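Local coordinates for bumblebee peptidoglycan recognition protein SA (Bombus, PDB 5XZ4) that recognises bacterial peptidoglycan, apparently preferring the Dap-type over the Lys-type, and thereby probably alerts the insect's innate immune system, at residues 8-13 / 80-85; 37-42 / 70-75; 15-20 / 53-58; 31-36 / 140-145. All coordinates share one frame; numbering follows the deposited sequence.

Contact 1: residues 8-13 / 80-85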
# COMPACT_ATOMS: atom_id res chain seq x y z
N PRO A 8 -1.30 12.81 6.39
CA PRO A 8 -2.71 12.37 6.50
C PRO A 8 -2.95 11.70 7.86
O PRO A 8 -1.98 11.27 8.50
CB PRO A 8 -2.88 11.37 5.36
CG PRO A 8 -1.51 10.99 4.92
CD PRO A 8 -0.58 12.10 5.31
N GLN A 9 -4.20 11.68 8.30
CA GLN A 9 -4.57 11.03 9.57
C GLN A 9 -4.84 9.54 9.33
O GLN A 9 -5.94 9.14 8.89
CB GLN A 9 -5.78 11.70 10.22
CG GLN A 9 -5.50 13.10 10.73
CD GLN A 9 -6.73 13.78 11.29
OE1 GLN A 9 -7.77 13.84 10.64
NE2 GLN A 9 -6.61 14.30 12.50
N ILE A 10 -3.84 8.73 9.64
CA ILE A 10 -3.88 7.30 9.30
C ILE A 10 -4.87 6.54 10.21
O ILE A 10 -4.89 6.77 11.42
CB ILE A 10 -2.46 6.67 9.36
CG1 ILE A 10 -1.52 7.38 8.34
CG2 ILE A 10 -2.51 5.15 9.17
CD1 ILE A 10 -0.03 7.15 8.55
N ILE A 11 -5.65 5.64 9.60
CA ILE A 11 -6.56 4.78 10.34
C ILE A 11 -5.75 3.57 10.81
O ILE A 11 -5.33 2.73 9.98
CB ILE A 11 -7.78 4.37 9.49
CG1 ILE A 11 -8.55 5.64 9.08
CG2 ILE A 11 -8.65 3.38 10.25
CD1 ILE A 11 -9.65 5.45 8.06
N GLY A 12 -5.49 3.50 12.11
CA GLY A 12 -4.67 2.47 12.71
C GLY A 12 -5.26 1.09 12.48
O GLY A 12 -6.49 0.95 12.35
N ARG A 13 -4.40 0.08 12.47
CA ARG A 13 -4.85 -1.31 12.22
C ARG A 13 -6.02 -1.73 13.14
O ARG A 13 -7.03 -2.32 12.67
CB ARG A 13 -3.69 -2.27 12.32
CG ARG A 13 -3.99 -3.69 11.83
CD ARG A 13 -2.78 -4.61 12.04
NE ARG A 13 -3.09 -5.99 11.59
CZ ARG A 13 -3.85 -6.85 12.27
NH1 ARG A 13 -4.11 -8.05 11.75
NH2 ARG A 13 -4.34 -6.50 13.47
N GLY A 80 -10.68 8.23 0.39
CA GLY A 80 -9.58 9.17 0.53
C GLY A 80 -8.74 8.94 1.77
O GLY A 80 -7.89 9.78 2.08
N ASN A 81 -8.98 7.85 2.51
CA ASN A 81 -8.27 7.54 3.75
C ASN A 81 -7.17 6.52 3.56
O ASN A 81 -7.21 5.68 2.64
CB ASN A 81 -9.25 7.08 4.83
CG ASN A 81 -10.10 8.21 5.35
OD1 ASN A 81 -9.59 9.29 5.68
ND2 ASN A 81 -11.40 7.98 5.40
N VAL A 82 -6.18 6.61 4.44
CA VAL A 82 -5.08 5.65 4.52
C VAL A 82 -5.37 4.68 5.67
O VAL A 82 -5.62 5.12 6.80
CB VAL A 82 -3.72 6.37 4.75
CG1 VAL A 82 -2.58 5.36 4.86
CG2 VAL A 82 -3.43 7.38 3.64
N TYR A 83 -5.28 3.38 5.38
CA TYR A 83 -5.50 2.32 6.36
C TYR A 83 -4.16 1.63 6.66
O TYR A 83 -3.49 1.14 5.74
CB TYR A 83 -6.53 1.30 5.81
CG TYR A 83 -7.91 1.89 5.69
CD1 TYR A 83 -8.24 2.75 4.64
CD2 TYR A 83 -8.87 1.66 6.69
CE1 TYR A 83 -9.48 3.38 4.57
CE2 TYR A 83 -10.12 2.27 6.63
CZ TYR A 83 -10.43 3.13 5.59
OH TYR A 83 -11.68 3.74 5.60
N GLU A 84 -3.78 1.55 7.93
CA GLU A 84 -2.54 0.88 8.32
C GLU A 84 -2.71 -0.63 8.27
O GLU A 84 -3.61 -1.15 8.91
CB GLU A 84 -2.12 1.32 9.72
CG GLU A 84 -0.81 0.71 10.17
CD GLU A 84 -0.56 0.84 11.65
OE1 GLU A 84 -1.51 0.77 12.47
OE2 GLU A 84 0.60 1.03 12.03
N GLY A 85 -1.83 -1.30 7.53
CA GLY A 85 -1.76 -2.76 7.51
C GLY A 85 -0.58 -3.17 8.38
O GLY A 85 -0.58 -2.91 9.59
O HOH W 1 -6.13 8.97 6.07

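Contact 2: residues 37-42 / 70-75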
# COMPACT_ATOMS: atom_id res chain seq x y z
N HIS A 37 0.68 -0.91 -5.52
CA HIS A 37 -0.14 -2.08 -5.91
C HIS A 37 -1.59 -1.68 -6.09
O HIS A 37 -2.01 -0.64 -5.57
CB HIS A 37 -0.11 -3.14 -4.79
CG HIS A 37 1.11 -4.00 -4.78
ND1 HIS A 37 1.19 -5.17 -5.50
CD2 HIS A 37 2.29 -3.89 -4.12
CE1 HIS A 37 2.36 -5.74 -5.28
NE2 HIS A 37 3.06 -4.97 -4.46
N HIS A 38 -2.36 -2.52 -6.78
CA HIS A 38 -3.82 -2.52 -6.61
C HIS A 38 -4.26 -3.81 -5.96
O HIS A 38 -3.56 -4.81 -6.06
CB HIS A 38 -4.57 -2.20 -7.92
CG HIS A 38 -4.51 -3.27 -8.99
ND1 HIS A 38 -5.28 -3.18 -10.14
CD2 HIS A 38 -3.81 -4.42 -9.10
CE1 HIS A 38 -5.04 -4.23 -10.91
NE2 HIS A 38 -4.14 -4.99 -10.31
N THR A 39 -5.40 -3.79 -5.27
CA THR A 39 -5.86 -5.01 -4.56
C THR A 39 -6.60 -6.00 -5.43
O THR A 39 -6.72 -7.18 -5.02
CB THR A 39 -6.75 -4.66 -3.37
OG1 THR A 39 -7.91 -3.99 -3.87
CG2 THR A 39 -5.99 -3.76 -2.33
N VAL A 40 -7.12 -5.52 -6.57
CA VAL A 40 -8.01 -6.27 -7.49
C VAL A 40 -9.40 -6.48 -6.88
O VAL A 40 -10.27 -7.11 -7.51
CB VAL A 40 -7.40 -7.61 -8.01
CG1 VAL A 40 -8.18 -8.23 -9.17
CG2 VAL A 40 -5.99 -7.39 -8.48
N THR A 41 -9.66 -5.96 -5.70
CA THR A 41 -11.00 -6.01 -5.11
C THR A 41 -11.88 -4.95 -5.76
O THR A 41 -11.44 -4.12 -6.56
CB THR A 41 -10.97 -5.79 -3.58
OG1 THR A 41 -10.51 -4.46 -3.28
CG2 THR A 41 -10.08 -6.79 -2.89
N ALA A 42 -13.18 -5.00 -5.46
CA ALA A 42 -14.05 -3.86 -5.73
C ALA A 42 -13.53 -2.60 -5.03
O ALA A 42 -12.84 -2.67 -4.01
CB ALA A 42 -15.46 -4.18 -5.26
N ILE A 70 -2.35 -9.07 6.98
CA ILE A 70 -2.56 -8.52 5.64
C ILE A 70 -1.19 -8.23 5.02
O ILE A 70 -0.28 -7.74 5.72
CB ILE A 70 -3.47 -7.26 5.73
CG1 ILE A 70 -4.03 -6.87 4.36
CG2 ILE A 70 -2.79 -6.08 6.45
CD1 ILE A 70 -5.12 -5.80 4.34
N GLY A 71 -1.03 -8.52 3.73
CA GLY A 71 0.31 -8.46 3.13
C GLY A 71 0.81 -7.04 2.93
O GLY A 71 2.03 -6.82 2.90
N TYR A 72 -0.12 -6.10 2.76
CA TYR A 72 0.23 -4.69 2.43
C TYR A 72 0.67 -3.90 3.67
O TYR A 72 0.20 -4.16 4.78
CB TYR A 72 -0.96 -3.95 1.78
CG TYR A 72 -1.44 -4.63 0.51
CD1 TYR A 72 -0.70 -4.54 -0.67
CD2 TYR A 72 -2.63 -5.43 0.48
CE1 TYR A 72 -1.10 -5.19 -1.83
CE2 TYR A 72 -3.03 -6.09 -0.70
CZ TYR A 72 -2.28 -5.95 -1.86
OH TYR A 72 -2.60 -6.57 -3.04
N SER A 73 1.58 -2.92 3.47
CA SER A 73 1.95 -1.96 4.53
C SER A 73 0.80 -1.01 4.86
O SER A 73 0.52 -0.74 6.04
CB SER A 73 3.17 -1.16 4.06
OG SER A 73 4.22 -2.02 3.64
N PHE A 74 0.18 -0.47 3.80
CA PHE A 74 -0.97 0.42 3.90
C PHE A 74 -1.92 0.16 2.75
O PHE A 74 -1.49 -0.31 1.68
CB PHE A 74 -0.51 1.91 3.79
CG PHE A 74 0.41 2.36 4.89
CD1 PHE A 74 -0.09 2.86 6.09
CD2 PHE A 74 1.80 2.31 4.74
CE1 PHE A 74 0.76 3.25 7.11
CE2 PHE A 74 2.65 2.73 5.77
CZ PHE A 74 2.13 3.19 6.95
N LEU A 75 -3.20 0.50 2.97
CA LEU A 75 -4.21 0.53 1.88
C LEU A 75 -4.68 1.94 1.68
O LEU A 75 -4.70 2.75 2.65
CB LEU A 75 -5.43 -0.37 2.17
CG LEU A 75 -5.17 -1.84 2.50
CD1 LEU A 75 -6.49 -2.49 2.93
CD2 LEU A 75 -4.57 -2.57 1.34
O HOH W 2 -0.59 -7.35 -5.53
O HOH W 3 -4.94 -7.87 -2.96

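Contact 3: residues 15-20 / 53-58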
# COMPACT_ATOMS: atom_id res chain seq x y z
N GLU A 15 -8.27 -0.04 14.41
CA GLU A 15 -9.50 0.69 14.12
C GLU A 15 -10.35 0.01 13.04
O GLU A 15 -11.54 0.33 12.89
CB GLU A 15 -9.20 2.13 13.69
CG GLU A 15 -8.32 2.94 14.65
CD GLU A 15 -8.18 4.40 14.24
OE1 GLU A 15 -7.03 4.88 14.15
OE2 GLU A 15 -9.21 5.05 13.99
N TRP A 16 -9.74 -0.91 12.27
CA TRP A 16 -10.50 -1.63 11.23
C TRP A 16 -10.61 -3.14 11.41
O TRP A 16 -11.39 -3.76 10.69
CB TRP A 16 -10.04 -1.25 9.79
CG TRP A 16 -8.60 -1.54 9.46
CD1 TRP A 16 -7.55 -0.64 9.46
CD2 TRP A 16 -8.05 -2.80 9.02
NE1 TRP A 16 -6.40 -1.27 9.04
CE2 TRP A 16 -6.66 -2.59 8.78
CE3 TRP A 16 -8.59 -4.09 8.79
CZ2 TRP A 16 -5.81 -3.62 8.35
CZ3 TRP A 16 -7.74 -5.12 8.34
CH2 TRP A 16 -6.35 -4.88 8.15
N THR A 17 -9.86 -3.72 12.34
CA THR A 17 -9.95 -5.16 12.65
C THR A 17 -9.75 -5.44 14.12
O THR A 17 -9.01 -4.70 14.81
CB THR A 17 -8.98 -6.02 11.79
OG1 THR A 17 -9.20 -7.41 12.05
CG2 THR A 17 -7.53 -5.73 12.12
N ASP A 18 -10.40 -6.50 14.59
CA ASP A 18 -10.19 -7.05 15.93
C ASP A 18 -9.26 -8.26 15.99
O ASP A 18 -9.02 -8.79 17.08
CB ASP A 18 -11.53 -7.39 16.60
CG ASP A 18 -12.39 -6.15 16.81
OD1 ASP A 18 -11.91 -4.99 16.71
OD2 ASP A 18 -13.59 -6.31 17.04
N VAL A 19 -8.76 -8.71 14.83
CA VAL A 19 -7.91 -9.90 14.80
C VAL A 19 -6.45 -9.48 14.85
O VAL A 19 -5.98 -8.77 13.97
CB VAL A 19 -8.18 -10.76 13.53
CG1 VAL A 19 -7.25 -11.97 13.46
CG2 VAL A 19 -9.66 -11.16 13.47
N ASP A 20 -5.75 -9.95 15.88
CA ASP A 20 -4.34 -9.58 16.05
C ASP A 20 -3.46 -10.14 14.95
O ASP A 20 -3.67 -11.26 14.47
CB ASP A 20 -3.79 -10.11 17.39
CG ASP A 20 -4.40 -9.42 18.61
OD1 ASP A 20 -4.90 -8.28 18.49
OD2 ASP A 20 -4.32 -10.01 19.71
N GLN A 53 -13.59 -3.76 3.38
CA GLN A 53 -12.64 -4.31 2.42
C GLN A 53 -11.33 -4.70 3.07
O GLN A 53 -10.78 -5.76 2.79
CB GLN A 53 -12.38 -3.36 1.25
CG GLN A 53 -13.38 -3.41 0.13
CD GLN A 53 -13.28 -4.69 -0.70
OE1 GLN A 53 -12.44 -5.56 -0.45
NE2 GLN A 53 -14.10 -4.78 -1.68
N ALA A 54 -10.79 -3.80 3.91
CA ALA A 54 -9.54 -4.09 4.61
C ALA A 54 -9.63 -5.37 5.45
O ALA A 54 -8.78 -6.25 5.36
CB ALA A 54 -9.15 -2.89 5.48
N GLU A 55 -10.72 -5.49 6.21
CA GLU A 55 -10.94 -6.67 7.04
C GLU A 55 -11.02 -7.97 6.20
O GLU A 55 -10.45 -8.99 6.60
CB GLU A 55 -12.21 -6.46 7.91
CG GLU A 55 -12.83 -7.73 8.53
CD GLU A 55 -11.91 -8.56 9.41
OE1 GLU A 55 -10.90 -8.01 9.95
OE2 GLU A 55 -12.20 -9.79 9.56
N ASN A 56 -11.72 -7.92 5.07
CA ASN A 56 -11.81 -9.10 4.21
C ASN A 56 -10.54 -9.49 3.44
O ASN A 56 -10.28 -10.68 3.27
CB ASN A 56 -13.04 -9.00 3.37
CG ASN A 56 -14.28 -9.35 4.19
OD1 ASN A 56 -14.60 -10.53 4.36
ND2 ASN A 56 -14.86 -8.35 4.85
N ILE A 57 -9.72 -8.50 3.09
CA ILE A 57 -8.40 -8.83 2.54
C ILE A 57 -7.52 -9.46 3.63
O ILE A 57 -6.87 -10.49 3.39
CB ILE A 57 -7.73 -7.58 1.94
CG1 ILE A 57 -8.56 -7.04 0.76
CG2 ILE A 57 -6.31 -7.93 1.47
CD1 ILE A 57 -8.24 -5.61 0.33
N ARG A 58 -7.53 -8.85 4.83
CA ARG A 58 -6.80 -9.42 5.96
C ARG A 58 -7.23 -10.89 6.22
O ARG A 58 -6.40 -11.78 6.41
CB ARG A 58 -7.00 -8.60 7.25
CG ARG A 58 -6.24 -9.13 8.45
CD ARG A 58 -7.03 -8.95 9.74
NE ARG A 58 -8.36 -9.58 9.74
CZ ARG A 58 -8.59 -10.89 9.86
NH1 ARG A 58 -9.87 -11.32 9.87
NH2 ARG A 58 -7.60 -11.77 10.00
O HOH W 4 -12.35 -8.02 12.96

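Contact 4: residues 31-36 / 140-145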
# COMPACT_ATOMS: atom_id res chain seq x y z
N ILE A 31 13.67 3.82 4.75
CA ILE A 31 13.35 2.83 3.72
C ILE A 31 13.61 3.37 2.30
O ILE A 31 13.26 4.51 2.01
CB ILE A 31 11.86 2.44 3.88
CG1 ILE A 31 11.59 1.84 5.27
CG2 ILE A 31 11.38 1.51 2.77
CD1 ILE A 31 10.15 1.98 5.70
N PRO A 32 14.19 2.54 1.40
CA PRO A 32 14.57 3.04 0.06
C PRO A 32 13.52 3.00 -1.05
O PRO A 32 13.62 3.75 -2.01
CB PRO A 32 15.78 2.15 -0.31
CG PRO A 32 15.49 0.86 0.42
CD PRO A 32 14.89 1.28 1.72
N TYR A 33 12.49 2.14 -0.90
CA TYR A 33 11.46 1.94 -1.95
C TYR A 33 10.05 2.05 -1.41
O TYR A 33 9.78 1.65 -0.27
CB TYR A 33 11.60 0.57 -2.63
CG TYR A 33 12.87 0.40 -3.44
CD1 TYR A 33 12.92 0.81 -4.78
CD2 TYR A 33 14.00 -0.19 -2.87
CE1 TYR A 33 14.11 0.68 -5.52
CE2 TYR A 33 15.18 -0.35 -3.60
CZ TYR A 33 15.22 0.09 -4.92
OH TYR A 33 16.41 -0.06 -5.62
N VAL A 34 9.16 2.54 -2.26
CA VAL A 34 7.71 2.38 -2.08
C VAL A 34 7.22 1.60 -3.30
O VAL A 34 7.51 2.00 -4.44
CB VAL A 34 7.00 3.74 -1.97
CG1 VAL A 34 5.48 3.59 -1.99
CG2 VAL A 34 7.41 4.46 -0.70
N ILE A 35 6.43 0.52 -3.06
CA ILE A 35 5.87 -0.25 -4.17
C ILE A 35 4.37 0.04 -4.23
O ILE A 35 3.65 -0.10 -3.22
CB ILE A 35 6.05 -1.78 -4.01
CG1 ILE A 35 7.42 -2.18 -3.51
CG2 ILE A 35 5.68 -2.48 -5.31
CD1 ILE A 35 8.58 -1.85 -4.43
N ILE A 36 3.89 0.45 -5.39
CA ILE A 36 2.46 0.71 -5.62
C ILE A 36 1.76 -0.52 -6.20
O ILE A 36 2.23 -1.13 -7.19
CB ILE A 36 2.24 1.95 -6.54
CG1 ILE A 36 2.99 3.19 -6.00
CG2 ILE A 36 0.75 2.22 -6.75
CD1 ILE A 36 2.54 3.67 -4.62
N ASP A 140 15.57 10.39 -0.96
CA ASP A 140 15.64 9.98 -2.35
C ASP A 140 14.78 8.74 -2.63
O ASP A 140 15.13 7.92 -3.49
CB ASP A 140 17.12 9.74 -2.76
CG ASP A 140 17.83 8.67 -1.92
OD1 ASP A 140 17.21 8.08 -1.02
OD2 ASP A 140 19.03 8.43 -2.18
N ILE A 141 13.66 8.62 -1.91
CA ILE A 141 12.74 7.46 -2.06
C ILE A 141 12.42 7.17 -3.53
O ILE A 141 12.09 8.07 -4.29
CB ILE A 141 11.44 7.67 -1.21
CG1 ILE A 141 10.57 6.41 -1.16
CG2 ILE A 141 10.58 8.80 -1.73
CD1 ILE A 141 11.13 5.35 -0.27
N ARG A 142 12.48 5.89 -3.91
CA ARG A 142 12.16 5.44 -5.26
C ARG A 142 10.77 4.80 -5.25
O ARG A 142 10.57 3.78 -4.57
CB ARG A 142 13.21 4.46 -5.77
CG ARG A 142 14.56 5.13 -6.03
CD ARG A 142 15.67 4.11 -6.21
NE ARG A 142 17.00 4.73 -6.24
CZ ARG A 142 18.14 4.05 -6.35
NH1 ARG A 142 19.29 4.72 -6.35
NH2 ARG A 142 18.15 2.72 -6.45
N VAL A 143 9.82 5.40 -5.97
CA VAL A 143 8.46 4.86 -6.05
C VAL A 143 8.38 4.05 -7.35
O VAL A 143 8.75 4.55 -8.42
CB VAL A 143 7.40 5.98 -6.04
CG1 VAL A 143 6.00 5.41 -6.29
CG2 VAL A 143 7.43 6.74 -4.72
N ILE A 144 7.91 2.81 -7.25
CA ILE A 144 7.77 1.93 -8.44
C ILE A 144 6.45 1.18 -8.39
O ILE A 144 5.93 0.91 -7.29
CB ILE A 144 8.96 0.96 -8.61
CG1 ILE A 144 9.17 0.10 -7.38
CG2 ILE A 144 10.24 1.71 -8.97
CD1 ILE A 144 10.17 -1.03 -7.57
N GLY A 145 5.89 0.85 -9.56
CA GLY A 145 4.73 -0.06 -9.61
C GLY A 145 5.22 -1.49 -9.44
O GLY A 145 6.32 -1.82 -9.91
O HOH W 5 16.07 5.15 -2.38

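Contact 1: residues 8-13 / 80-85
Asn81 meets the 8-13 segment with its CB, 3.6 Å from CD1 of Ile11, whereas its amide nitrogen turns to Asp79. A water beside it accepts from the backbone N of Val82 and donates to the carbonyl O of Gln9, tying the two segments together. At Val82 they meet directly: its O receives Ile11 N at 2.8 Å. Its two methyls share the apolar neighbours, CG1 turned to CG1 of Ile10 and CG2 to the ring of Pro8, and Leu127 of helix 118-134 touches both Val82 and Ile10. The N-terminal segment thus runs along the edge strand 82-84, joined to it by a single beta bridge between Ile11 and Tyr83, as befits the N-terminal segment that peptidoglycan recognition proteins add to the amidase fold. The Tyr83 ring lies alongside the Ile11 side chain, with CD1 of Ile11 over one face, 3.8 Å from the ring centroid, and the hydroxyl held by Asp79. With an alanine here, CD1 of Ile11 would probably lose its aromatic support and Asp79 a hydroxyl partner. Glu84 N then bonds Ile11 O at 2.8 Å, and its side chain, with CG anti to the backbone N (chi1 -177°), extends until the anti lone pair of OE1 takes Arg13 N at 3.0 Å. Past Gly85, whose O sits 3.7 Å from CD of Arg13, the guanidinium continues to a salt bridge with Asp69.

Contact 2: residues 37-42 / 70-75
Tyr72 turns the edge of its ring toward the face of the His37 imidazole in an offset edge-to-face pair, centroids 5.7 Å apart and planes at 66°. CE1 makes the touch, 3.7 Å from CB of His37. On the far side of the ring CE2 lies 4.1 Å from CG2 of Thr39, and this methyl reaches CD2 of Leu75, also at 4.1 Å. With the Thr39 hydroxyl between backbone N and carbonyl carbon (chi1 62°), the methyl falls anti to the carbonyl carbon, facing both, while OG1 accepts from Gly109 N and pairs with Thr41 OG1. In the mixed sheet of this amidase-like fold, strand 102-107 separates strands 31-38 and 74-76, so the two segments meet through side chains, with CA atoms of His37 and Tyr72 8.7 Å apart. The imidazole is fixed at both nitrogens, by Thr95 at NE2 and Ser154 at ND1. Zinc amidases of the family carry a cysteine ligand at what is probably the Ser154 position, consistent with a receptor that binds without cleaving. Water adds a polar link: one molecule lies in the plane of the Tyr72 ring, 2.7 Å from OH, and donates to the carbonyl O of Thr39 at 2.8 Å.

Contact 3: residues 15-20 / 53-58
A single carboxylate oxygen, OE1 of Glu55, is claimed by two donors at once: the hydroxyl of Thr17 from the facing loop, with OG1 at 2.8 Å and nearly in line with the C-O bond, and NE of Arg58, one turn on, which comes from above the carboxylate plane. The Thr17 hydroxyl also accepts from Val19 N at 3.1 Å in an ST turn that bends the loop against helix 47-64. Arg58 bends at chi2 and chi3 (chi3 58°), folding its guanidinium back onto the carboxylate. Glu55 OE2 completes a side-on salt bridge with Arg58 NH1 at 2.8 Å, the oxygen lying in the guanidinium plane, and meets a bound Tris molecule that probably came from the crystallisation liquor. Over one face of the guanidinium, above its centre, sits CB of Val19, whose two methyls spread toward NH1 and NH2. A leucine in place of Arg58 would probably leave the Glu55 carboxylate without its countercharge and free to turn away from Thr17. Deeper in, the Trp16 indole lies between Ala54 CB, 3.8 Å from the centroid of its six-membered ring, and the CG2 methyl of Thr17 on the opposite face; CB of Arg58 meets the ring edge in plane, CZ3 at 3.7 Å. NE1 of Trp16 bonds to Glu84 O. The short, weakly bonded helix 13-16 and the loop after it are thereby clamped onto the long helix. With arginine bonded to both of its oxygens, Glu55 is likely to stay ionised, which would strengthen the bond it accepts from the Thr17 hydroxyl.

Contact 4: residues 31-36 / 140-145
Ile36 N bonds Ile144 O at 2.8 Å, and the ladder continues through Ile144 N to Val34 O at 3.0 Å, Val34 N to Arg142 O and Arg142 N to Pro32 O. Val34 thus bonds to Arg142 and Ile144, the two residues flanking its partner Val143, which is the parallel pattern, and the ladder fastens strand 141-145, at one edge of the mixed amidase-type sheet, to strand 31-38. The axes of the two short segments come within 4.7 Å, 23° from parallel. Ile36 N arrives in the carbonyl plane of Ile144, whereas Val34 N is tilted 29° from that of Arg142. Side chains alternate between the faces. On one, the Tyr33 ring and the extended Arg142 chain lie side by side, CE1 against CD at 3.8 Å, and only a weak bond links NH2 to the hydroxyl, whose stronger partner is Pro173 O. Further along that face, Ile144 holds CG1 between its backbone N and carbonyl carbon (chi1 56°), which puts CG1 beside CD1 of Ile35, with its own CD1 alongside. On the other the strand contacts are aliphatic: Ile36 CG1 meets Val143 CG1 at 3.8 Å, and Ile128 of helix 118-134 packs on Val143. Val34 CG2 meets Ile141 CG1. At the start of the pair, CD1 of Ile141 is pressed into the backbone where strand 31-38 begins, 3.2 Å from Ile31 O and 3.4 Å from Pro32 O.

Overall arrangement
The four contacts illustrate how chemistry follows position. Contacts 2 and 4 share strand 31-38: contact 4 is a buried backbone ladder with aliphatic packing at one end of the sheet, while contact 2, nearest the chain centre, works through aromatic packing and water. Contact 1 lies at the other sheet edge, partly buried, and combines backbone bonds with one carboxylate. Contact 3, centred about 15 Å from the chain centre yet mostly buried, with Val19 exposed, joins a hydroxyl to an arginine-paired carboxylate beside a buried indole. Hydrogen bonds from Trp16 and Arg13 to backbone oxygens of the other contact stitch contacts 1 and 3 together, and Ala54 packs on Leu75 of contact 2. Contacts 3 and 4 do not touch.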